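Protein kinase A regulatory subunit, putative (PDB 6FTF) probably holds the catalytic subunit of a cAMP-independent protein kinase A in check, binding nucleoside ligands such as 7-cyano-7-deazainosine in two cyclic nucleotide-binding domains. Local coordinates at residues T155-L160 / E173-A178; E190-Y195 / V248-H253; I204-T209 / I255-N260. All coordinates share one frame; numbering follows the deposited sequence.

Interaction 1 of 3, residues T155-L160 / E173-A178; sequences TYIQFL and EKLQLA. With EDO (1,2-ethanediol), chain B.
Leu160 and Tyr156 on one helix pack against Lys174, Leu177 and Ala178 on the next. A connecting loop joins the two, and strand 181-186 follows, an order consistent with the N3A motif that leads into the beta barrel of a cyclic nucleotide-binding domain. The segments run splayed rather than strictly antiparallel, their axes 9.0 Å apart at an angle of 131°.

On one side the contact is buried, through Tyr156, Leu160, Leu177 and Ala178. Leu160 points at the second helix and forks there. Leu160 CD1 sits 3.5 Å from Lys174 O, which already takes Ala178 N within the helix, so the methyl rests on a carbonyl that has its partner. The other methyl, Leu160 CD2, reaches Leu177 CD2 at 4.0 Å. Beside it Tyr156 CB meets Ala178 CB, also at 4.0 Å, and the small alanine lets the backbones draw close. The tyrosine ring continues past the contact, Thr155 CG2 over the centre of one face, and its hydroxyl bonds to Ser183. Leu181 underlies both Tyr156 and Leu160.

The other side, of Ile157, Lys174 and Leu175, is partly exposed, yet its contacts are just as close. Ile157 has CG1 anti to its backbone N (chi1 -172°), which carries Ile157 CD1 across the gap to Lys174 CB, 3.6 Å away, and to Leu175 CD2 at 3.7 Å. Lys174 crosses the isoleucine at roughly a right angle and contributes only its aliphatic part, the ammonium leading off to Leu169 O. Gln158 takes no part in the helix contact: Gln158 NE2 donates a nearly straight bond of 2.7 Å (170° at the hydrogen) to O1 of a 1,2-ethanediol, probably from the crystallisation liquor and also held by Asn162 ND2.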
loop_
_atom_site.group_PDB
_atom_site.type_symbol
_atom_site.label_atom_id
_atom_site.label_comp_id
_atom_site.label_asym_id
_atom_site.label_seq_id
_atom_site.Cartn_x
_atom_site.Cartn_y
_atom_site.Cartn_z
ATOM N N THR A 155 -4.503 -5.997 13.703
ATOM C CA THR A 155 -4.658 -7.312 13.097
ATOM C C THR A 155 -3.337 -7.816 12.557
ATOM O O THR A 155 -3.047 -9.014 12.651
ATOM C CB THR A 155 -5.715 -7.246 11.987
ATOM O OG1 THR A 155 -6.972 -6.894 12.566
ATOM C CG2 THR A 155 -5.871 -8.568 11.257
ATOM N N TYR A 156 -2.507 -6.921 12.013
ATOM C CA TYR A 156 -1.323 -7.356 11.284
ATOM C C TYR A 156 0.027 -7.061 11.924
ATOM O O TYR A 156 0.998 -7.728 11.561
ATOM C CB TYR A 156 -1.323 -6.796 9.847
ATOM C CG TYR A 156 -2.542 -7.225 9.085
ATOM C CD1 TYR A 156 -2.730 -8.541 8.695
ATOM C CD2 TYR A 156 -3.543 -6.327 8.809
ATOM C CE1 TYR A 156 -3.889 -8.933 8.036
ATOM C CE2 TYR A 156 -4.692 -6.707 8.155
ATOM C CZ TYR A 156 -4.861 -8.012 7.786
ATOM O OH TYR A 156 -6.031 -8.396 7.155
ATOM N N ILE A 157 0.160 -6.079 12.814
ATOM C CA ILE A 157 1.507 -5.588 13.137
ATOM C C ILE A 157 2.374 -6.664 13.795
ATOM O O ILE A 157 3.565 -6.798 13.479
ATOM C CB ILE A 157 1.467 -4.266 13.927
ATOM C CG1 ILE A 157 2.880 -3.680 14.065
ATOM C CG2 ILE A 157 0.836 -4.420 15.284
ATOM C CD1 ILE A 157 3.589 -3.420 12.763
ATOM N N GLN A 158 1.820 -7.445 14.716
ATOM C CA GLN A 158 2.634 -8.470 15.380
ATOM C C GLN A 158 3.106 -9.531 14.387
ATOM O O GLN A 158 4.253 -9.998 14.454
ATOM C CB GLN A 158 1.855 -9.090 16.538
ATOM C CG GLN A 158 2.716 -9.938 17.479
ATOM C CD GLN A 158 2.881 -11.379 17.060
ATOM O OE1 GLN A 158 2.089 -11.927 16.294
ATOM N NE2 GLN A 158 3.896 -12.023 17.607
ATOM N N PHE A 159 2.242 -9.913 13.451
ATOM C CA PHE A 159 2.625 -10.849 12.400
ATOM C C PHE A 159 3.713 -10.256 11.512
ATOM O O PHE A 159 4.720 -10.911 11.227
ATOM C CB PHE A 159 1.396 -11.197 11.563
ATOM C CG PHE A 159 1.728 -11.914 10.288
ATOM C CD1 PHE A 159 2.189 -13.214 10.324
ATOM C CD2 PHE A 159 1.617 -11.289 9.073
ATOM C CE1 PHE A 159 2.513 -13.887 9.159
ATOM C CE2 PHE A 159 1.941 -11.969 7.903
ATOM C CZ PHE A 159 2.396 -13.261 7.961
ATOM N N LEU A 160 3.517 -9.021 11.059
ATOM C CA LEU A 160 4.482 -8.420 10.141
ATOM C C LEU A 160 5.853 -8.289 10.778
ATOM O O LEU A 160 6.875 -8.370 10.080
ATOM C CB LEU A 160 3.997 -7.058 9.649
ATOM C CG LEU A 160 2.669 -7.049 8.884
ATOM C CD1 LEU A 160 2.257 -5.638 8.567
ATOM C CD2 LEU A 160 2.769 -7.866 7.606
ATOM N N GLU A 173 6.873 1.923 8.827
ATOM C CA GLU A 173 6.699 1.328 7.505
ATOM C C GLU A 173 5.901 0.032 7.557
ATOM O O GLU A 173 5.126 -0.262 6.647
ATOM C CB GLU A 173 8.060 1.096 6.861
ATOM C CG GLU A 173 8.761 2.375 6.495
ATOM C CD GLU A 173 10.198 2.165 6.061
ATOM O OE1 GLU A 173 10.913 1.363 6.715
ATOM O OE2 GLU A 173 10.607 2.828 5.067
ATOM N N LYS A 174 6.082 -0.773 8.599
ATOM C CA LYS A 174 5.250 -1.963 8.756
ATOM C C LYS A 174 3.783 -1.593 8.927
ATOM O O LYS A 174 2.895 -2.248 8.380
ATOM C CB LYS A 174 5.740 -2.806 9.938
ATOM C CG LYS A 174 7.105 -3.455 9.705
ATOM C CD LYS A 174 7.460 -4.441 10.816
ATOM C CE LYS A 174 8.857 -5.032 10.682
ATOM N NZ LYS A 174 9.831 -4.292 11.507
ATOM N N LEU A 175 3.511 -0.530 9.678
ATOM C CA LEU A 175 2.131 -0.091 9.864
ATOM C C LEU A 175 1.545 0.473 8.576
ATOM O O LEU A 175 0.346 0.301 8.319
ATOM C CB LEU A 175 2.059 0.936 10.978
ATOM C CG LEU A 175 2.362 0.324 12.351
ATOM C CD1 LEU A 175 2.699 1.419 13.332
ATOM C CD2 LEU A 175 1.204 -0.534 12.857
ATOM N N GLN A 176 2.372 1.120 7.752
ATOM C CA GLN A 176 1.936 1.594 6.436
ATOM C C GLN A 176 1.525 0.426 5.544
ATOM O O GLN A 176 0.543 0.519 4.799
ATOM C CB GLN A 176 3.066 2.420 5.818
ATOM C CG GLN A 176 2.929 2.906 4.409
ATOM C CD GLN A 176 4.035 3.878 4.099
ATOM O OE1 GLN A 176 5.190 3.491 3.843
ATOM N NE2 GLN A 176 3.719 5.136 4.197
ATOM N N LEU A 177 2.248 -0.689 5.618
ATOM C CA LEU A 177 1.823 -1.901 4.929
ATOM C C LEU A 177 0.502 -2.409 5.505
ATOM O O LEU A 177 -0.423 -2.763 4.765
ATOM C CB LEU A 177 2.938 -2.945 5.016
ATOM C CG LEU A 177 2.580 -4.326 4.503
ATOM C CD1 LEU A 177 2.185 -4.331 3.039
ATOM C CD2 LEU A 177 3.739 -5.255 4.740
ATOM N N ALA A 178 0.404 -2.477 6.834
ATOM C CA ALA A 178 -0.814 -2.976 7.464
ATOM C C ALA A 178 -2.044 -2.199 7.004
ATOM O O ALA A 178 -3.138 -2.775 6.865
ATOM C CB ALA A 178 -0.705 -2.902 8.986
HETATM C C1 EDO B . 6.317 -9.637 19.331
HETATM O O1 EDO B . 5.367 -10.700 19.510
HETATM C C2 EDO B . 6.955 -9.692 17.944
HETATM O O2 EDO B . 7.484 -10.994 17.709
#

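Interaction 2 of 3, residues E190-Y195 / V248-H253; sequences EYIIHY and VVATTH
Ile192 and Ile193 both turn their backbone N-H groups onto the one carbonyl of Val248, which makes this a classic beta bulge between two antiparallel strands. Val248 O takes the two donors differently. Ile192 N, the shorter at 2.8 Å from Val248 O, arrives nearly along the C=O axis, but the N-H...O angle is bent, 141°. Ile193 N, 3.2 Å from Val248 O, lies in the carbonyl plane on a lone pair, and its bond is straighter (167°). In return Val248 N donates to Ile193 O at 2.9 Å, closing the hydrogen-bonded pair. The chain turns a corner at Ile192, and the register slips by one residue there. Beyond the slip, Ala250 N takes up Glu190 O, also at 2.9 Å, so the backbone pairing resumes on the far side of the bulge. Glu190 OE1 accepts from Ser187 N.

Side chains divide between the two faces. On that of Tyr191 and Val249, the valine lays CG2 almost exactly over the middle of the phenol ring, 3.5 Å from its centroid: a CH-pi contact at the non-hydrogen-bonded pair. On the opposite face Ile193 and Val248 lie side by side and point the same way, Ile193 CB 4.1 Å from Val248 CG2. Both of these residues touch the bound 7-cyano-7-deazainosine, Val248 being part of its pocket, so the bulged pair forms a piece of the apolar wall of the site.

In the sheet, strand 247-250 runs between strand 191-193 and strand 209-215: on its other edge Val249 bonds through the backbone to Glu211. Ile192 packs inward on Val210, Phe186 and Tyr203, bridging to the second sheet of the barrel.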
loop_
_atom_site.group_PDB
_atom_site.type_symbol
_atom_site.label_atom_id
_atom_site.label_comp_id
_atom_site.label_asym_id
_atom_site.label_seq_id
_atom_site.Cartn_x
_atom_site.Cartn_y
_atom_site.Cartn_z
ATOM N N GLU A 190 -8.099 -24.957 -3.206
ATOM C CA GLU A 190 -8.526 -23.699 -3.794
ATOM C C GLU A 190 -7.333 -22.961 -4.393
ATOM O O GLU A 190 -6.212 -22.983 -3.860
ATOM C CB GLU A 190 -9.262 -22.823 -2.775
ATOM C CG GLU A 190 -10.614 -23.426 -2.406
ATOM C CD GLU A 190 -11.501 -22.526 -1.591
ATOM O OE1 GLU A 190 -10.993 -21.810 -0.709
ATOM O OE2 GLU A 190 -12.731 -22.561 -1.818
ATOM N N TYR A 191 -7.583 -22.310 -5.524
ATOM C CA TYR A 191 -6.562 -21.534 -6.219
ATOM C C TYR A 191 -6.524 -20.118 -5.645
ATOM O O TYR A 191 -7.537 -19.402 -5.629
ATOM C CB TYR A 191 -6.832 -21.497 -7.726
ATOM C CG TYR A 191 -6.410 -22.747 -8.477
ATOM C CD1 TYR A 191 -6.801 -24.013 -8.061
ATOM C CD2 TYR A 191 -5.605 -22.652 -9.601
ATOM C CE1 TYR A 191 -6.380 -25.144 -8.750
ATOM C CE2 TYR A 191 -5.204 -23.781 -10.296
ATOM C CZ TYR A 191 -5.602 -25.017 -9.869
ATOM O OH TYR A 191 -5.208 -26.174 -10.516
ATOM N N ILE A 192 -5.352 -19.726 -5.181
ATOM C CA ILE A 192 -5.105 -18.364 -4.740
ATOM C C ILE A 192 -4.832 -17.471 -5.937
ATOM O O ILE A 192 -5.360 -16.350 -6.019
ATOM C CB ILE A 192 -3.929 -18.382 -3.745
ATOM C CG1 ILE A 192 -4.291 -19.265 -2.543
ATOM C CG2 ILE A 192 -3.555 -16.970 -3.319
ATOM C CD1 ILE A 192 -3.164 -19.573 -1.595
ATOM N N ILE A 193 -4.003 -17.959 -6.870
ATOM C CA ILE A 193 -3.702 -17.311 -8.140
ATOM C C ILE A 193 -3.925 -18.335 -9.246
ATOM O O ILE A 193 -3.503 -19.486 -9.121
ATOM C CB ILE A 193 -2.256 -16.770 -8.174
ATOM C CG1 ILE A 193 -2.101 -15.674 -7.136
ATOM C CG2 ILE A 193 -1.889 -16.283 -9.571
ATOM C CD1 ILE A 193 -0.642 -15.214 -6.890
ATOM N N HIS A 194 -4.578 -17.913 -10.333
ATOM C CA HIS A 194 -4.648 -18.696 -11.558
ATOM C C HIS A 194 -3.642 -18.160 -12.563
ATOM O O HIS A 194 -3.479 -16.946 -12.704
ATOM C CB HIS A 194 -6.031 -18.611 -12.208
ATOM C CG HIS A 194 -7.050 -19.518 -11.600
ATOM N ND1 HIS A 194 -7.250 -20.813 -12.031
ATOM C CD2 HIS A 194 -7.926 -19.314 -10.593
ATOM C CE1 HIS A 194 -8.223 -21.358 -11.319
ATOM N NE2 HIS A 194 -8.642 -20.472 -10.432
ATOM N N TYR A 195 -3.005 -19.077 -13.275
ATOM C CA TYR A 195 -2.185 -18.759 -14.437
ATOM C C TYR A 195 -2.965 -17.921 -15.432
ATOM O O TYR A 195 -4.145 -18.171 -15.669
ATOM C CB TYR A 195 -1.811 -20.098 -15.082
ATOM C CG TYR A 195 -0.965 -20.020 -16.326
ATOM C CD1 TYR A 195 -1.517 -19.738 -17.554
ATOM C CD2 TYR A 195 0.403 -20.262 -16.277
ATOM C CE1 TYR A 195 -0.738 -19.675 -18.697
ATOM C CE2 TYR A 195 1.181 -20.206 -17.414
ATOM C CZ TYR A 195 0.601 -19.916 -18.607
ATOM O OH TYR A 195 1.351 -19.870 -19.761
ATOM N N VAL A 248 -1.109 -20.710 -8.124
ATOM C CA VAL A 248 -0.713 -20.936 -6.739
ATOM C C VAL A 248 -1.919 -21.530 -6.038
ATOM O O VAL A 248 -2.995 -20.915 -6.032
ATOM C CB VAL A 248 -0.244 -19.650 -6.041
ATOM C CG1 VAL A 248 0.176 -19.982 -4.630
ATOM C CG2 VAL A 248 0.891 -19.003 -6.831
ATOM N N VAL A 249 -1.755 -22.740 -5.504
ATOM C CA VAL A 249 -2.862 -23.539 -4.988
ATOM C C VAL A 249 -2.606 -23.852 -3.520
ATOM O O VAL A 249 -1.509 -24.282 -3.161
ATOM C CB VAL A 249 -3.013 -24.847 -5.792
ATOM C CG1 VAL A 249 -4.221 -25.643 -5.309
ATOM C CG2 VAL A 249 -3.106 -24.540 -7.281
ATOM N N ALA A 250 -3.622 -23.703 -2.673
ATOM C CA ALA A 250 -3.478 -24.076 -1.266
ATOM C C ALA A 250 -3.335 -25.590 -1.139
ATOM O O ALA A 250 -4.129 -26.348 -1.700
ATOM C CB ALA A 250 -4.697 -23.622 -0.475
ATOM N N THR A 251 -2.310 -26.052 -0.426
ATOM C CA THR A 251 -2.181 -27.483 -0.146
ATOM C C THR A 251 -2.669 -27.863 1.249
ATOM O O THR A 251 -2.825 -29.064 1.525
ATOM C CB THR A 251 -0.737 -27.974 -0.315
ATOM O OG1 THR A 251 0.104 -27.368 0.670
ATOM C CG2 THR A 251 -0.210 -27.698 -1.707
ATOM N N THR A 252 -2.859 -26.905 2.132
ATOM C CA THR A 252 -3.512 -27.054 3.417
ATOM C C THR A 252 -4.541 -25.946 3.469
ATOM O O THR A 252 -4.675 -25.164 2.520
ATOM C CB THR A 252 -2.508 -26.825 4.556
ATOM O OG1 THR A 252 -2.006 -25.477 4.507
ATOM C CG2 THR A 252 -1.330 -27.773 4.443
ATOM N N HIS A 253 -5.277 -25.842 4.565
ATOM C CA HIS A 253 -5.962 -24.586 4.797
ATOM C C HIS A 253 -4.908 -23.489 4.855
ATOM O O HIS A 253 -3.823 -23.685 5.410
ATOM C CB HIS A 253 -6.757 -24.614 6.099
ATOM C CG HIS A 253 -7.639 -23.418 6.263
ATOM N ND1 HIS A 253 -8.841 -23.281 5.598
ATOM C CD2 HIS A 253 -7.469 -22.276 6.968
ATOM C CE1 HIS A 253 -9.382 -22.117 5.906
ATOM N NE2 HIS A 253 -8.573 -21.490 6.742
#

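Interaction 3 of 3, residues I204-T209 / I255-N260; sequences IIMEGT and ITAKLN
Met206 swings CG beside its own backbone N (chi1 -61°), continues straight to SD and bends only at the last torsion; this lays the thioether alongside strand 255-260, with Met206 SD 4.0 Å from Ala257 CB. Its neighbour Glu207 does the reverse: CG anti to the backbone N (chi1 -176°) and an extended chain carry the carboxylate across Ile255, where Glu207 OE1 comes to 3.7 Å from Ile255 CD1, a van der Waals touch, Glu207 itself being exposed.

Behind these side chains the backbone forms a classic bulge. Ile255 O accepts from both Met206 N (2.8 Å, bent to 144°) and Glu207 N (3.2 Å), and Ile255 N answers with a bond to Glu207 O at 3.0 Å. Farther along, Ile204 and Ala257 make a regular hydrogen-bonded pair, Ile204 N giving to Ala257 O at 2.8 Å. Thr256 CA makes a CA-H...O contact of 3.3 Å with Ile204 O, while the threonine hydroxyl turns to Glu184 O on the next strand.

The hydrogen bonds across this contact are all between backbone atoms, and the side chains add apolar packing. The specificity of the pairing thus lies in the backbone, and the two N-H groups sharing Ile255 O are consistent with pairing kept up where the chain turns its corner at Met206.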
loop_
_atom_site.group_PDB
_atom_site.type_symbol
_atom_site.label_atom_id
_atom_site.label_comp_id
_atom_site.label_asym_id
_atom_site.label_seq_id
_atom_site.Cartn_x
_atom_site.Cartn_y
_atom_site.Cartn_z
ATOM N N ILE A 204 0.763 -12.570 1.484
ATOM C CA ILE A 204 1.736 -13.018 2.469
ATOM C C ILE A 204 1.067 -14.132 3.247
ATOM O O ILE A 204 -0.054 -13.965 3.741
ATOM C CB ILE A 204 2.172 -11.881 3.402
ATOM C CG1 ILE A 204 2.632 -10.655 2.601
ATOM C CG2 ILE A 204 3.250 -12.387 4.332
ATOM C CD1 ILE A 204 2.937 -9.436 3.460
ATOM N N ILE A 205 1.716 -15.278 3.315
ATOM C CA ILE A 205 1.113 -16.437 3.960
ATOM C C ILE A 205 1.209 -16.293 5.475
ATOM O O ILE A 205 2.301 -16.309 6.049
ATOM C CB ILE A 205 1.757 -17.738 3.473
ATOM C CG1 ILE A 205 1.645 -17.829 1.948
ATOM C CG2 ILE A 205 1.085 -18.935 4.149
ATOM C CD1 ILE A 205 2.415 -18.975 1.349
ATOM N N MET A 206 0.056 -16.204 6.136
ATOM C CA MET A 206 0.003 -16.155 7.590
ATOM C C MET A 206 -0.038 -17.542 8.203
ATOM O O MET A 206 0.467 -17.740 9.317
ATOM C CB MET A 206 -1.207 -15.339 8.064
ATOM C CG MET A 206 -1.174 -13.896 7.592
ATOM S SD MET A 206 -2.569 -12.893 8.133
ATOM C CE MET A 206 -2.152 -12.625 9.856
ATOM N N GLU A 207 -0.631 -18.506 7.510
ATOM C CA GLU A 207 -0.651 -19.886 7.956
ATOM C C GLU A 207 -0.864 -20.772 6.741
ATOM O O GLU A 207 -1.625 -20.417 5.841
ATOM C CB GLU A 207 -1.813 -20.097 8.926
ATOM C CG GLU A 207 -1.914 -21.453 9.559
ATOM C CD GLU A 207 -3.214 -21.588 10.331
ATOM O OE1 GLU A 207 -3.523 -20.688 11.142
ATOM O OE2 GLU A 207 -3.943 -22.574 10.100
ATOM N N GLY A 208 -0.224 -21.932 6.741
ATOM C CA GLY A 208 -0.456 -22.957 5.736
ATOM C C GLY A 208 0.629 -23.034 4.682
ATOM O O GLY A 208 1.661 -22.361 4.751
ATOM N N THR A 209 0.374 -23.892 3.695
ATOM C CA THR A 209 1.311 -24.164 2.614
ATOM C C THR A 209 0.601 -24.103 1.271
ATOM O O THR A 209 -0.591 -24.385 1.163
ATOM C CB THR A 209 1.938 -25.551 2.837
ATOM O OG1 THR A 209 2.601 -25.543 4.112
ATOM C CG2 THR A 209 2.937 -25.931 1.775
ATOM N N ILE A 255 -4.256 -19.158 5.354
ATOM C CA ILE A 255 -4.690 -17.808 5.678
ATOM C C ILE A 255 -3.654 -16.862 5.102
ATOM O O ILE A 255 -2.458 -17.059 5.330
ATOM C CB ILE A 255 -4.821 -17.602 7.197
ATOM C CG1 ILE A 255 -5.813 -18.605 7.792
ATOM C CG2 ILE A 255 -5.251 -16.170 7.509
ATOM C CD1 ILE A 255 -5.949 -18.550 9.306
ATOM N N THR A 256 -4.107 -15.856 4.374
ATOM C CA THR A 256 -3.222 -14.866 3.775
ATOM C C THR A 256 -3.591 -13.461 4.224
ATOM O O THR A 256 -4.744 -13.167 4.556
ATOM C CB THR A 256 -3.273 -14.866 2.227
ATOM O OG1 THR A 256 -4.556 -14.429 1.766
ATOM C CG2 THR A 256 -2.970 -16.233 1.648
ATOM N N ALA A 257 -2.577 -12.597 4.197
ATOM C CA ALA A 257 -2.761 -11.157 4.139
ATOM C C ALA A 257 -2.542 -10.752 2.692
ATOM O O ALA A 257 -1.603 -11.224 2.053
ATOM C CB ALA A 257 -1.773 -10.420 5.043
ATOM N N LYS A 258 -3.405 -9.888 2.184
ATOM C CA LYS A 258 -3.552 -9.595 0.763
ATOM C C LYS A 258 -3.331 -8.103 0.532
ATOM O O LYS A 258 -3.931 -7.269 1.227
ATOM C CB LYS A 258 -5.004 -9.997 0.416
ATOM C CG LYS A 258 -5.506 -9.846 -0.992
ATOM C CD LYS A 258 -6.916 -10.412 -1.077
ATOM C CE LYS A 258 -7.448 -10.380 -2.505
ATOM N NZ LYS A 258 -8.809 -10.947 -2.596
ATOM N N LEU A 259 -2.499 -7.770 -0.455
ATOM C CA LEU A 259 -2.160 -6.404 -0.828
ATOM C C LEU A 259 -2.467 -6.177 -2.307
ATOM O O LEU A 259 -2.049 -6.965 -3.159
ATOM C CB LEU A 259 -0.663 -6.232 -0.617
ATOM C CG LEU A 259 -0.090 -4.885 -1.003
ATOM C CD1 LEU A 259 -0.546 -3.786 -0.054
ATOM C CD2 LEU A 259 1.428 -4.935 -1.042
ATOM N N ASN A 260 -3.170 -5.100 -2.619
ATOM C CA ASN A 260 -3.425 -4.772 -4.013
ATOM C C ASN A 260 -2.223 -4.107 -4.676
ATOM O O ASN A 260 -1.497 -3.325 -4.067
ATOM C CB ASN A 260 -4.654 -3.871 -4.129
ATOM C CG ASN A 260 -5.144 -3.752 -5.560
ATOM O OD1 ASN A 260 -4.770 -2.838 -6.294
ATOM N ND2 ASN A 260 -5.928 -4.716 -5.986
#

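In the fold
From the N terminus, interaction 1 closes first, a short loop of 12 residues between two helices, before the second barrel begins. Interactions 2 and 3 close longer loops and cross: 190-195 and 204-209 come in turn, then pair in the same order with 248-253 and 255-260, each pairing the fourth strand of its sheet with the first (interaction 2) or the second (interaction 3). Interactions 2 and 3 meet where Thr251 N bonds to Thr209 O, where the chain passes from one sheet to the other. Interaction 1 reaches interaction 3 through Phe159, packed on Ile204 and Met206, and through Tyr156 on Ala257, so the helical pair rests on one sheet, about 12 Å at nearest atoms from interaction 2.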